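PDB 2G5D: GNA33 from Neisseria gonorrhoeae FA 1090, which probably acts as a lytic transglycosylase, cleaving the MurNAc-GlcNAc linkage of peptidoglycan exolytically with formation of a 1,6-anhydro bond in the MurNAc residue. Local coordinates for residues R23-T34 / E100-V108; L208-I216 / A261-V269. All blocks are in the same frame, centred on the assembly; numbering follows the deposited sequence.

Interaction 1 of 2, residues R23-T34 / E100-V108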
ATOM      1  N   ARG A  23       3.349  30.023  11.814  1.00 37.13           N
ATOM      2  CA  ARG A  23       4.684  29.461  12.028  1.00 35.55           C
ATOM      3  C   ARG A  23       5.681  30.097  11.060  1.00 34.74           C
ATOM      4  O   ARG A  23       5.284  30.596  10.022  1.00 33.85           O
ATOM      5  CB  ARG A  23       4.633  27.935  11.869  1.00 35.18           C
ATOM      6  CG  ARG A  23       3.738  27.228  12.897  1.00 33.50           C
ATOM      7  CD  ARG A  23       4.472  27.019  14.228  1.00 33.44           C
ATOM      8  NE  ARG A  23       3.599  26.458  15.267  1.00 34.41           N
ATOM      9  CZ  ARG A  23       3.777  25.280  15.869  1.00 34.17           C
ATOM     10  NH1 ARG A  23       4.820  24.507  15.562  1.00 32.98           N
ATOM     11  NH2 ARG A  23       2.917  24.886  16.810  1.00 35.01           N
ATOM     12  N   PRO A  24       6.976  30.141  11.422  1.00 34.76           N
ATOM     13  CA  PRO A  24       7.938  30.651  10.438  1.00 34.90           C
ATOM     14  C   PRO A  24       8.194  29.660   9.298  1.00 35.40           C
ATOM     15  O   PRO A  24       8.118  28.448   9.505  1.00 35.13           O
ATOM     16  CB  PRO A  24       9.206  30.887  11.269  1.00 35.07           C
ATOM     17  CG  PRO A  24       9.076  29.965  12.440  1.00 34.77           C
ATOM     18  CD  PRO A  24       7.611  29.791  12.706  1.00 34.56           C
ATOM     19  N   ALA A  25       8.487  30.170   8.108  1.00 35.42           N
ATOM     20  CA  ALA A  25       8.705  29.294   6.970  1.00 36.87           C
ATOM     21  C   ALA A  25      10.100  28.686   6.904  1.00 37.61           C
ATOM     22  O   ALA A  25      10.275  27.568   6.418  1.00 39.07           O
ATOM     23  CB  ALA A  25       8.361  29.990   5.668  1.00 36.90           C
ATOM     24  N   GLY A  26      11.117  29.395   7.356  1.00 37.93           N
ATOM     25  CA  GLY A  26      12.455  28.837   7.148  1.00 38.17           C
ATOM     26  C   GLY A  26      12.940  28.982   5.711  1.00 37.43           C
ATOM     27  O   GLY A  26      12.155  29.207   4.791  1.00 37.80           O
ATOM     28  N   ILE A  27      14.245  28.842   5.526  1.00 36.95           N
ATOM     29  CA  ILE A  27      14.928  29.386   4.351  1.00 36.45           C
ATOM     30  C   ILE A  27      15.135  28.336   3.261  1.00 35.76           C
ATOM     31  O   ILE A  27      15.771  27.321   3.505  1.00 35.58           O
ATOM     32  CB  ILE A  27      16.270  30.012   4.786  1.00 36.53           C
ATOM     33  CG1 ILE A  27      16.010  31.111   5.823  1.00 37.05           C
ATOM     34  CG2 ILE A  27      17.081  30.546   3.570  1.00 36.73           C
ATOM     35  CD1 ILE A  27      17.160  31.349   6.771  1.00 37.86           C
ATOM     36  N   PRO A  28      14.578  28.568   2.057  1.00 35.84           N
ATOM     37  CA  PRO A  28      14.712  27.558   0.997  1.00 35.63           C
ATOM     38  C   PRO A  28      16.111  27.520   0.377  1.00 35.74           C
ATOM     39  O   PRO A  28      16.764  28.559   0.232  1.00 35.49           O
ATOM     40  CB  PRO A  28      13.689  27.993  -0.063  1.00 35.92           C
ATOM     41  CG  PRO A  28      13.140  29.296   0.370  1.00 36.61           C
ATOM     42  CD  PRO A  28      13.802  29.746   1.624  1.00 35.67           C
ATOM     43  N   ASP A  29      16.573  26.316   0.051  1.00 35.76           N
ATOM     44  CA  ASP A  29      17.739  26.141  -0.803  1.00 35.65           C
ATOM     45  C   ASP A  29      17.392  26.800  -2.135  1.00 35.21           C
ATOM     46  O   ASP A  29      16.248  26.687  -2.602  1.00 34.40           O
ATOM     47  CB  ASP A  29      18.061  24.653  -0.952  1.00 35.78           C
ATOM     48  CG  ASP A  29      18.525  24.035   0.358  1.00 35.82           C
ATOM     49  OD1 ASP A  29      19.538  24.494   0.894  1.00 39.21           O
ATOM     50  OD2 ASP A  29      17.885  23.105   0.871  1.00 34.76           O
ATOM     51  N   PRO A  30      18.349  27.553  -2.716  1.00 34.75           N
ATOM     52  CA  PRO A  30      17.995  28.309  -3.920  1.00 34.28           C
ATOM     53  C   PRO A  30      17.876  27.446  -5.194  1.00 33.86           C
ATOM     54  O   PRO A  30      18.333  26.299  -5.220  1.00 33.54           O
ATOM     55  CB  PRO A  30      19.107  29.345  -4.024  1.00 34.34           C
ATOM     56  CG  PRO A  30      20.271  28.754  -3.290  1.00 34.31           C
ATOM     57  CD  PRO A  30      19.742  27.790  -2.284  1.00 34.48           C
ATOM     58  N   ALA A  31      17.222  27.997  -6.218  1.00 33.35           N
ATOM     59  CA  ALA A  31      16.975  27.301  -7.483  1.00 32.61           C
ATOM     60  C   ALA A  31      18.278  26.746  -8.069  1.00 32.43           C
ATOM     61  O   ALA A  31      19.328  27.396  -8.010  1.00 31.56           O
ATOM     62  CB  ALA A  31      16.264  28.215  -8.466  1.00 32.19           C
ATOM     63  N   GLY A  32      18.225  25.504  -8.544  1.00 32.47           N
ATOM     64  CA  GLY A  32      19.421  24.854  -9.068  1.00 33.08           C
ATOM     65  C   GLY A  32      20.223  24.062  -8.043  1.00 33.47           C
ATOM     66  O   GLY A  32      21.209  23.437  -8.403  1.00 32.82           O
ATOM     67  N   THR A  33      19.819  24.090  -6.772  1.00 33.54           N
ATOM     68  CA  THR A  33      20.537  23.336  -5.714  1.00 33.65           C
ATOM     69  C   THR A  33      20.375  21.836  -5.939  1.00 33.86           C
ATOM     70  O   THR A  33      19.295  21.371  -6.278  1.00 33.46           O
ATOM     71  CB  THR A  33      20.067  23.727  -4.272  1.00 33.64           C
ATOM     72  OG1 THR A  33      20.376  25.104  -4.027  1.00 33.06           O
ATOM     73  CG2 THR A  33      20.763  22.887  -3.192  1.00 32.56           C
ATOM     74  N   THR A  34      21.463  21.087  -5.774  1.00 33.70           N
ATOM     75  CA  THR A  34      21.436  19.662  -6.058  1.00 33.86           C
ATOM     76  C   THR A  34      21.873  18.830  -4.849  1.00 34.62           C
ATOM     77  O   THR A  34      22.674  19.280  -4.026  1.00 35.03           O
ATOM     78  CB  THR A  34      22.297  19.301  -7.302  1.00 33.54           C
ATOM     79  OG1 THR A  34      23.518  20.029  -7.251  1.00 33.32           O
ATOM     80  CG2 THR A  34      21.597  19.675  -8.596  1.00 33.57           C
ATOM     81  N   GLU A 100       3.422  26.874  -1.410  1.00 29.44           N
ATOM     82  CA  GLU A 100       4.421  27.794  -1.986  1.00 30.04           C
ATOM     83  C   GLU A 100       5.367  28.442  -0.985  1.00 30.61           C
ATOM     84  O   GLU A 100       6.574  28.607  -1.262  1.00 30.44           O
ATOM     85  CB  GLU A 100       3.731  28.884  -2.796  1.00 29.64           C
ATOM     86  CG  GLU A 100       3.155  28.336  -4.088  1.00 30.15           C
ATOM     87  CD  GLU A 100       2.416  29.382  -4.880  1.00 32.87           C
ATOM     88  OE1 GLU A 100       2.134  29.115  -6.059  1.00 33.05           O
ATOM     89  OE2 GLU A 100       2.108  30.453  -4.327  1.00 36.35           O
ATOM     90  N   ARG A 101       4.808  28.782   0.173  1.00 30.48           N
ATOM     91  CA  ARG A 101       5.475  29.559   1.188  1.00 30.52           C
ATOM     92  C   ARG A 101       6.332  28.719   2.118  1.00 30.05           C
ATOM     93  O   ARG A 101       7.321  29.213   2.623  1.00 29.09           O
ATOM     94  CB  ARG A 101       4.455  30.373   1.995  1.00 30.81           C
ATOM     95  CG  ARG A 101       4.110  31.697   1.302  1.00 32.14           C
ATOM     96  CD  ARG A 101       2.834  32.314   1.784  1.00 32.92           C
ATOM     97  NE  ARG A 101       2.455  33.439   0.922  1.00 36.03           N
ATOM     98  CZ  ARG A 101       1.776  34.508   1.323  1.00 36.01           C
ATOM     99  NH1 ARG A 101       1.379  34.620   2.596  1.00 38.90           N
ATOM    100  NH2 ARG A 101       1.489  35.475   0.445  1.00 36.91           N
ATOM    101  N   TYR A 102       5.967  27.453   2.300  1.00 29.30           N
ATOM    102  CA  TYR A 102       6.592  26.597   3.319  1.00 29.48           C
ATOM    103  C   TYR A 102       7.443  25.437   2.777  1.00 29.46           C
ATOM    104  O   TYR A 102       8.251  24.850   3.510  1.00 29.32           O
ATOM    105  CB  TYR A 102       5.520  26.095   4.306  1.00 29.95           C
ATOM    106  CG  TYR A 102       5.022  27.150   5.295  1.00 29.61           C
ATOM    107  CD1 TYR A 102       3.955  27.982   4.988  1.00 29.76           C
ATOM    108  CD2 TYR A 102       5.644  27.300   6.549  1.00 30.42           C
ATOM    109  CE1 TYR A 102       3.505  28.951   5.912  1.00 31.86           C
ATOM    110  CE2 TYR A 102       5.213  28.254   7.468  1.00 31.76           C
ATOM    111  CZ  TYR A 102       4.138  29.079   7.148  1.00 30.66           C
ATOM    112  OH  TYR A 102       3.710  30.023   8.069  1.00 31.75           O
ATOM    113  N   PHE A 103       7.271  25.124   1.497  1.00 29.72           N
ATOM    114  CA  PHE A 103       7.959  24.002   0.859  1.00 30.07           C
ATOM    115  C   PHE A 103       8.761  24.458  -0.349  1.00 29.49           C
ATOM    116  O   PHE A 103       8.458  25.491  -0.980  1.00 29.51           O
ATOM    117  CB  PHE A 103       6.987  22.866   0.434  1.00 29.29           C
ATOM    118  CG  PHE A 103       6.161  22.281   1.569  1.00 30.04           C
ATOM    119  CD1 PHE A 103       5.100  23.001   2.120  1.00 28.21           C
ATOM    120  CD2 PHE A 103       6.440  21.000   2.067  1.00 27.72           C
ATOM    121  CE1 PHE A 103       4.351  22.487   3.168  1.00 30.04           C
ATOM    122  CE2 PHE A 103       5.679  20.458   3.102  1.00 29.31           C
ATOM    123  CZ  PHE A 103       4.614  21.201   3.651  1.00 26.70           C
ATOM    124  N   THR A 104       9.798  23.680  -0.642  1.00 29.54           N
ATOM    125  CA  THR A 104      10.623  23.833  -1.836  1.00 28.96           C
ATOM    126  C   THR A 104      10.497  22.573  -2.686  1.00 28.86           C
ATOM    127  O   THR A 104      10.591  21.453  -2.153  1.00 27.42           O
ATOM    128  CB  THR A 104      12.113  24.083  -1.437  1.00 29.65           C
ATOM    129  OG1 THR A 104      12.206  25.329  -0.749  1.00 28.31           O
ATOM    130  CG2 THR A 104      13.043  24.088  -2.670  1.00 28.75           C
ATOM    131  N   PRO A 105      10.269  22.734  -4.016  1.00 29.36           N
ATOM    132  CA  PRO A 105      10.210  21.567  -4.888  1.00 29.21           C
ATOM    133  C   PRO A 105      11.602  21.072  -5.349  1.00 29.54           C
ATOM    134  O   PRO A 105      12.448  21.856  -5.793  1.00 29.21           O
ATOM    135  CB  PRO A 105       9.379  22.058  -6.099  1.00 29.56           C
ATOM    136  CG  PRO A 105       9.010  23.484  -5.809  1.00 28.84           C
ATOM    137  CD  PRO A 105       9.998  23.969  -4.775  1.00 28.87           C
ATOM    138  N   TRP A 106      11.810  19.771  -5.228  1.00 29.92           N
ATOM    139  CA  TRP A 106      13.035  19.106  -5.697  1.00 29.36           C
ATOM    140  C   TRP A 106      12.659  18.157  -6.809  1.00 29.57           C
ATOM    141  O   TRP A 106      12.055  17.108  -6.552  1.00 29.05           O
ATOM    142  CB  TRP A 106      13.719  18.308  -4.585  1.00 28.65           C
ATOM    143  CG  TRP A 106      14.203  19.159  -3.451  1.00 28.60           C
ATOM    144  CD1 TRP A 106      13.437  19.675  -2.435  1.00 28.69           C
ATOM    145  CD2 TRP A 106      15.544  19.605  -3.217  1.00 29.98           C
ATOM    146  NE1 TRP A 106      14.229  20.390  -1.571  1.00 28.73           N
ATOM    147  CE2 TRP A 106      15.526  20.361  -2.017  1.00 28.95           C
ATOM    148  CE3 TRP A 106      16.777  19.406  -3.880  1.00 28.31           C
ATOM    149  CZ2 TRP A 106      16.687  20.934  -1.473  1.00 28.91           C
ATOM    150  CZ3 TRP A 106      17.940  19.983  -3.337  1.00 28.66           C
ATOM    151  CH2 TRP A 106      17.879  20.743  -2.150  1.00 29.40           C
ATOM    152  N   GLN A 107      13.019  18.535  -8.040  1.00 30.22           N
ATOM    153  CA  GLN A 107      12.831  17.655  -9.200  1.00 29.79           C
ATOM    154  C   GLN A 107      13.737  16.419  -9.077  1.00 29.92           C
ATOM    155  O   GLN A 107      14.913  16.535  -8.717  1.00 30.14           O
ATOM    156  CB  GLN A 107      13.123  18.407 -10.488  1.00 30.23           C
ATOM    157  CG  GLN A 107      12.866  17.552 -11.701  1.00 31.29           C
ATOM    158  CD  GLN A 107      12.888  18.337 -12.994  1.00 35.01           C
ATOM    159  OE1 GLN A 107      13.798  19.133 -13.229  1.00 32.55           O
ATOM    160  NE2 GLN A 107      11.894  18.094 -13.856  1.00 36.84           N
ATOM    161  N   VAL A 108      13.178  15.250  -9.370  1.00 29.79           N
ATOM    162  CA  VAL A 108      13.842  13.969  -9.102  1.00 30.08           C
ATOM    163  C   VAL A 108      14.320  13.312 -10.401  1.00 29.82           C
ATOM    164  O   VAL A 108      13.528  13.117 -11.339  1.00 29.07           O
ATOM    165  CB  VAL A 108      12.923  12.995  -8.287  1.00 29.87           C
ATOM    166  CG1 VAL A 108      13.671  11.674  -7.972  1.00 29.86           C
ATOM    167  CG2 VAL A 108      12.432  13.651  -6.976  1.00 29.71           C
TER

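Interaction 2 of 2, residues L208-I216 / A261-V269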
ATOM      1  N   LEU A 208       7.125 -24.300  14.109  1.00 33.42           N
ATOM      2  CA  LEU A 208       7.010 -24.623  12.688  1.00 33.05           C
ATOM      3  C   LEU A 208       6.420 -23.449  11.917  1.00 32.72           C
ATOM      4  O   LEU A 208       5.617 -22.699  12.480  1.00 32.74           O
ATOM      5  CB  LEU A 208       6.087 -25.830  12.494  1.00 33.17           C
ATOM      6  CG  LEU A 208       6.130 -26.995  13.484  1.00 33.21           C
ATOM      7  CD1 LEU A 208       4.819 -27.755  13.429  1.00 33.30           C
ATOM      8  CD2 LEU A 208       7.316 -27.905  13.195  1.00 33.50           C
ATOM      9  N   PRO A 209       6.798 -23.292  10.626  1.00 32.27           N
ATOM     10  CA  PRO A 209       6.165 -22.289   9.760  1.00 31.90           C
ATOM     11  C   PRO A 209       4.643 -22.317   9.905  1.00 31.47           C
ATOM     12  O   PRO A 209       4.069 -23.392  10.088  1.00 31.22           O
ATOM     13  CB  PRO A 209       6.575 -22.739   8.355  1.00 31.95           C
ATOM     14  CG  PRO A 209       7.902 -23.372   8.556  1.00 32.13           C
ATOM     15  CD  PRO A 209       7.859 -24.034   9.914  1.00 32.41           C
ATOM     16  N   TYR A 210       4.002 -21.147   9.863  1.00 30.80           N
ATOM     17  CA  TYR A 210       2.555 -21.091   9.956  1.00 30.44           C
ATOM     18  C   TYR A 210       1.907 -21.657   8.688  1.00 30.64           C
ATOM     19  O   TYR A 210       2.583 -21.860   7.668  1.00 31.00           O
ATOM     20  CB  TYR A 210       2.025 -19.674  10.283  1.00 30.13           C
ATOM     21  CG  TYR A 210       0.691 -19.750  10.989  1.00 29.38           C
ATOM     22  CD1 TYR A 210      -0.505 -19.486  10.311  1.00 29.14           C
ATOM     23  CD2 TYR A 210       0.618 -20.169  12.319  1.00 28.94           C
ATOM     24  CE1 TYR A 210      -1.737 -19.610  10.958  1.00 28.70           C
ATOM     25  CE2 TYR A 210      -0.591 -20.292  12.968  1.00 28.62           C
ATOM     26  CZ  TYR A 210      -1.769 -20.010  12.283  1.00 28.91           C
ATOM     27  OH  TYR A 210      -2.966 -20.152  12.941  1.00 29.55           O
ATOM     28  N   HIS A 211       0.609 -21.938   8.775  1.00 30.14           N
ATOM     29  CA  HIS A 211      -0.172 -22.525   7.687  1.00 29.43           C
ATOM     30  C   HIS A 211      -0.119 -21.697   6.393  1.00 29.39           C
ATOM     31  O   HIS A 211      -0.044 -20.468   6.421  1.00 29.02           O
ATOM     32  CB  HIS A 211      -1.622 -22.712   8.135  1.00 29.15           C
ATOM     33  CG  HIS A 211      -1.786 -23.652   9.290  1.00 29.03           C
ATOM     34  ND1 HIS A 211      -1.611 -25.013   9.172  1.00 29.00           N
ATOM     35  CD2 HIS A 211      -2.138 -23.428  10.579  1.00 28.01           C
ATOM     36  CE1 HIS A 211      -1.837 -25.588  10.339  1.00 30.07           C
ATOM     37  NE2 HIS A 211      -2.158 -24.648  11.211  1.00 30.05           N
ATOM     38  N   THR A 212      -0.144 -22.405   5.265  1.00 29.33           N
ATOM     39  CA  THR A 212      -0.095 -21.808   3.930  1.00 28.76           C
ATOM     40  C   THR A 212      -1.519 -21.556   3.466  1.00 28.45           C
ATOM     41  O   THR A 212      -2.459 -22.107   4.047  1.00 27.90           O
ATOM     42  CB  THR A 212       0.574 -22.761   2.917  1.00 28.66           C
ATOM     43  OG1 THR A 212      -0.101 -24.023   2.949  1.00 29.43           O
ATOM     44  CG2 THR A 212       2.048 -22.969   3.227  1.00 27.69           C
ATOM     45  N   ARG A 213      -1.674 -20.730   2.425  1.00 28.28           N
ATOM     46  CA  ARG A 213      -2.996 -20.442   1.843  1.00 27.93           C
ATOM     47  C   ARG A 213      -3.790 -21.707   1.528  1.00 27.94           C
ATOM     48  O   ARG A 213      -4.966 -21.790   1.860  1.00 27.47           O
ATOM     49  CB  ARG A 213      -2.883 -19.592   0.574  1.00 27.79           C
ATOM     50  CG  ARG A 213      -4.229 -19.238  -0.045  1.00 26.28           C
ATOM     51  CD  ARG A 213      -4.085 -18.309  -1.225  1.00 25.24           C
ATOM     52  NE  ARG A 213      -3.595 -16.992  -0.834  1.00 25.40           N
ATOM     53  CZ  ARG A 213      -4.354 -15.980  -0.396  1.00 24.76           C
ATOM     54  NH1 ARG A 213      -5.677 -16.090  -0.291  1.00 23.17           N
ATOM     55  NH2 ARG A 213      -3.773 -14.840  -0.078  1.00 24.28           N
ATOM     56  N   ASN A 214      -3.145 -22.682   0.895  1.00 28.00           N
ATOM     57  CA  ASN A 214      -3.828 -23.926   0.526  1.00 28.31           C
ATOM     58  C   ASN A 214      -4.388 -24.661   1.740  1.00 28.35           C
ATOM     59  O   ASN A 214      -5.490 -25.202   1.679  1.00 28.74           O
ATOM     60  CB  ASN A 214      -2.915 -24.859  -0.286  1.00 28.38           C
ATOM     61  CG  ASN A 214      -3.601 -26.155  -0.670  1.00 29.18           C
ATOM     62  OD1 ASN A 214      -3.107 -27.246  -0.376  1.00 29.57           O
ATOM     63  ND2 ASN A 214      -4.761 -26.046  -1.318  1.00 29.09           N
ATOM     64  N   GLN A 215      -3.629 -24.671   2.833  1.00 27.90           N
ATOM     65  CA  GLN A 215      -4.040 -25.342   4.065  1.00 27.73           C
ATOM     66  C   GLN A 215      -5.182 -24.606   4.767  1.00 27.69           C
ATOM     67  O   GLN A 215      -6.113 -25.244   5.268  1.00 28.12           O
ATOM     68  CB  GLN A 215      -2.847 -25.487   5.013  1.00 27.67           C
ATOM     69  CG  GLN A 215      -1.742 -26.366   4.473  1.00 27.84           C
ATOM     70  CD  GLN A 215      -0.533 -26.379   5.378  1.00 29.50           C
ATOM     71  OE1 GLN A 215      -0.076 -25.332   5.839  1.00 31.10           O
ATOM     72  NE2 GLN A 215      -0.017 -27.568   5.657  1.00 28.12           N
ATOM     73  N   ILE A 216      -5.104 -23.275   4.780  1.00 27.11           N
ATOM     74  CA  ILE A 216      -6.137 -22.403   5.339  1.00 27.04           C
ATOM     75  C   ILE A 216      -7.420 -22.487   4.517  1.00 27.45           C
ATOM     76  O   ILE A 216      -8.523 -22.549   5.075  1.00 27.74           O
ATOM     77  CB  ILE A 216      -5.637 -20.923   5.424  1.00 27.01           C
ATOM     78  CG1 ILE A 216      -4.411 -20.819   6.358  1.00 27.38           C
ATOM     79  CG2 ILE A 216      -6.744 -19.990   5.878  1.00 26.11           C
ATOM     80  CD1 ILE A 216      -3.572 -19.513   6.192  1.00 26.03           C
ATOM     81  N   ALA A 261      -3.494  -6.628   9.009  1.00 30.51           N
ATOM     82  CA  ALA A 261      -2.958  -6.787  10.367  1.00 30.43           C
ATOM     83  C   ALA A 261      -1.582  -7.457  10.328  1.00 30.49           C
ATOM     84  O   ALA A 261      -0.615  -6.931  10.890  1.00 30.46           O
ATOM     85  CB  ALA A 261      -3.925  -7.577  11.250  1.00 30.00           C
ATOM     86  N   ASP A 262      -1.505  -8.611   9.659  1.00 30.49           N
ATOM     87  CA  ASP A 262      -0.251  -9.364   9.505  1.00 30.51           C
ATOM     88  C   ASP A 262      -0.354 -10.324   8.305  1.00 30.60           C
ATOM     89  O   ASP A 262      -1.322 -10.261   7.539  1.00 29.81           O
ATOM     90  CB  ASP A 262       0.097 -10.120  10.805  1.00 30.49           C
ATOM     91  CG  ASP A 262       1.609 -10.235  11.052  1.00 30.84           C
ATOM     92  OD1 ASP A 262       2.006 -10.384  12.234  1.00 30.67           O
ATOM     93  OD2 ASP A 262       2.406 -10.182  10.084  1.00 30.98           O
ATOM     94  N   LYS A 263       0.666 -11.170   8.130  1.00 30.65           N
ATOM     95  CA  LYS A 263       0.690 -12.203   7.093  1.00 30.97           C
ATOM     96  C   LYS A 263       1.545 -13.398   7.523  1.00 30.76           C
ATOM     97  O   LYS A 263       2.277 -13.316   8.510  1.00 30.60           O
ATOM     98  CB  LYS A 263       1.156 -11.638   5.738  1.00 30.72           C
ATOM     99  CG  LYS A 263       2.536 -10.992   5.715  1.00 32.13           C
ATOM    100  CD  LYS A 263       2.873 -10.500   4.303  1.00 31.73           C
ATOM    101  CE  LYS A 263       4.028  -9.506   4.320  1.00 34.00           C
ATOM    102  NZ  LYS A 263       4.334  -9.052   2.940  1.00 33.11           N
ATOM    103  N   ASN A 264       1.457 -14.500   6.780  1.00 30.85           N
ATOM    104  CA  ASN A 264       2.182 -15.727   7.148  1.00 30.60           C
ATOM    105  C   ASN A 264       3.625 -15.816   6.639  1.00 30.92           C
ATOM    106  O   ASN A 264       4.340 -16.768   6.977  1.00 31.13           O
ATOM    107  CB  ASN A 264       1.380 -16.985   6.768  1.00 30.37           C
ATOM    108  CG  ASN A 264       1.136 -17.116   5.267  1.00 28.71           C
ATOM    109  OD1 ASN A 264       1.510 -16.256   4.466  1.00 26.98           O
ATOM    110  ND2 ASN A 264       0.480 -18.200   4.890  1.00 28.34           N
ATOM    111  N   GLU A 265       4.034 -14.821   5.842  1.00 30.72           N
ATOM    112  CA  GLU A 265       5.390 -14.697   5.291  1.00 30.71           C
ATOM    113  C   GLU A 265       5.801 -15.765   4.270  1.00 30.72           C
ATOM    114  O   GLU A 265       6.972 -15.842   3.885  1.00 31.13           O
ATOM    115  CB  GLU A 265       6.453 -14.543   6.404  1.00 30.64           C
ATOM    116  CG  GLU A 265       6.403 -13.202   7.136  1.00 30.66           C
ATOM    117  CD  GLU A 265       6.927 -12.041   6.309  1.00 30.48           C
ATOM    118  OE1 GLU A 265       7.609 -12.295   5.292  1.00 29.38           O
ATOM    119  OE2 GLU A 265       6.662 -10.871   6.684  1.00 30.58           O
ATOM    120  N   HIS A 266       4.848 -16.580   3.827  1.00 30.82           N
ATOM    121  CA  HIS A 266       5.103 -17.499   2.725  1.00 31.08           C
ATOM    122  C   HIS A 266       5.107 -16.690   1.426  1.00 31.13           C
ATOM    123  O   HIS A 266       4.442 -15.655   1.348  1.00 31.19           O
ATOM    124  CB  HIS A 266       4.084 -18.643   2.700  1.00 31.04           C
ATOM    125  CG  HIS A 266       4.247 -19.612   3.828  1.00 31.53           C
ATOM    126  ND1 HIS A 266       5.168 -20.639   3.799  1.00 31.44           N
ATOM    127  CD2 HIS A 266       3.616 -19.705   5.023  1.00 30.21           C
ATOM    128  CE1 HIS A 266       5.091 -21.325   4.927  1.00 31.42           C
ATOM    129  NE2 HIS A 266       4.159 -20.776   5.687  1.00 30.48           N
ATOM    130  N   PRO A 267       5.895 -17.124   0.427  1.00 31.18           N
ATOM    131  CA  PRO A 267       6.100 -16.327  -0.792  1.00 31.07           C
ATOM    132  C   PRO A 267       4.831 -15.989  -1.564  1.00 30.84           C
ATOM    133  O   PRO A 267       3.922 -16.819  -1.679  1.00 30.03           O
ATOM    134  CB  PRO A 267       7.010 -17.219  -1.647  1.00 30.98           C
ATOM    135  CG  PRO A 267       6.816 -18.595  -1.084  1.00 31.55           C
ATOM    136  CD  PRO A 267       6.673 -18.373   0.379  1.00 31.28           C
ATOM    137  N   TYR A 268       4.778 -14.772  -2.093  1.00 30.84           N
ATOM    138  CA  TYR A 268       3.730 -14.408  -3.030  1.00 31.32           C
ATOM    139  C   TYR A 268       3.998 -15.071  -4.385  1.00 31.26           C
ATOM    140  O   TYR A 268       5.108 -14.995  -4.914  1.00 30.83           O
ATOM    141  CB  TYR A 268       3.616 -12.880  -3.179  1.00 32.10           C
ATOM    142  CG  TYR A 268       2.865 -12.460  -4.428  1.00 32.80           C
ATOM    143  CD1 TYR A 268       3.560 -12.083  -5.580  1.00 33.74           C
ATOM    144  CD2 TYR A 268       1.462 -12.481  -4.474  1.00 34.02           C
ATOM    145  CE1 TYR A 268       2.890 -11.722  -6.743  1.00 34.51           C
ATOM    146  CE2 TYR A 268       0.776 -12.120  -5.638  1.00 34.26           C
ATOM    147  CZ  TYR A 268       1.503 -11.740  -6.765  1.00 34.60           C
ATOM    148  OH  TYR A 268       0.861 -11.371  -7.925  1.00 35.63           O
ATOM    149  N   VAL A 269       2.976 -15.734  -4.931  1.00 30.97           N
ATOM    150  CA  VAL A 269       3.021 -16.247  -6.298  1.00 31.02           C
ATOM    151  C   VAL A 269       1.821 -15.710  -7.077  1.00 31.36           C
ATOM    152  O   VAL A 269       0.690 -15.760  -6.593  1.00 31.09           O
ATOM    153  CB  VAL A 269       3.040 -17.805  -6.337  1.00 30.84           C
ATOM    154  CG1 VAL A 269       2.887 -18.325  -7.768  1.00 30.22           C
ATOM    155  CG2 VAL A 269       4.316 -18.345  -5.700  1.00 29.38           C
TER

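Interaction 1 of 2, residues R23-T34 / E100-V108
Ala25 and Tyr102 bring the two backbones to their closest approach, 5.0 Å between CA atoms, and the spacing widens to 8.4 Å between the CA atoms of Thr34 and Trp106, so the irregular segment 23-34 diverges from the end of helix 92-102 and strand 103-110 as it runs along them. At the near end the hydroxyl of Tyr102 donates to the carbonyl of Arg23, with OH to O at 2.6 Å; the donor sits 29° out of the carbonyl plane, whereas the oxygen lies in the plane of the ring, at its edge. Over one ring face comes the methyl of Ala25, a CH-pi contact with CB 4.3 Å from the centroid of Tyr102 and displaced toward the rim. Midway, Pro28 CB rests on Thr104 OG1, a hydroxyl whose hydrogen bond goes to Asn414 OD1. Farther along, Asp29 OD2 meets the edge of the Trp106 indole in its plane, 3.4 Å from CZ2, with carboxylate and ring turned 68° apart. The methyl of Thr33 reaches the same ring, CG2 to CH2 of Trp106 being 3.7 Å. That methyl is anti to the backbone N (chi1 -63° for OG1), which places OG1 beside the N, and both OG1 and N of Thr33 donate to Pro30 O within a type II turn. The one hydrogen bond across the segments is thus Tyr102 to Arg23, while Trp106 meets Asp29 and Thr33 by van der Waals contact; the OG1 bond probably limits rotation about chi1 of Thr33 and keeps its methyl against the indole.

Interaction 2 of 2, residues L208-I216 / A261-V269
The link between strand 206-209 and helix 213-217, within the MltA-specific insert domain, is gripped here by the turn that follows strand 255-263. Two consecutive carbonyls of this link serve as acceptors. His266 NE2 donates to Tyr210 O at 2.8 Å, bent to 147° at the hydrogen, and the oxygen stands somewhat out of the imidazole plane. Asn264 ND2 donates to His211 O, also at 2.8 Å but straighter at 161°; this donor lies in the carbonyl plane on a lone pair, and the oxygen is close to the amide plane. Asn264 holds CG between its backbone N and carbonyl carbon, and the same amide also donates from ND2 to Pro310 O and accepts at OD1 from Tyr312 N, so ND2 serves two carbonyls. Thr212, the N-cap residue of the helix, sets its CG2 methyl almost centrally over one imidazole face, 3.8 Å from the centroid of His266 and 5° off the ring normal. Pro209 CB adds an apolar touch at 4.0 Å from His266 CE1. The side chain of Gln215 accepts at OE1 from Thr212 N at 3.0 Å, one of the two bonds of a capping box. Donation from NE2 requires a proton on that nitrogen, and the methyl over the face together with this bond probably restricts the ring's rotation, while Asn264 joins the link just ahead of the helix to Pro310 and Tyr312, just before strand 313-317.

How the interactions relate
Interaction 1 and interaction 2 lie on opposite sides of the chain's centre, their own centres 45 Å apart and their nearest atoms about 25 Å, so neither touches the other. Along the chain they come in series: the first closes at 108 before the second opens at 208. Strands 103-110 and 255-263 both belong to the extensive strand network traced through the chain, whereas strand 206-209 lies in a separate five-stranded sheet. Interaction 2 falls inside the MltA-specific insert range, and interaction 1 packs the loop before strand 34-37 onto helix 92-102 and strand 103-110. Each therefore joins parts of the chain within its own region, and neither directly bridges the two.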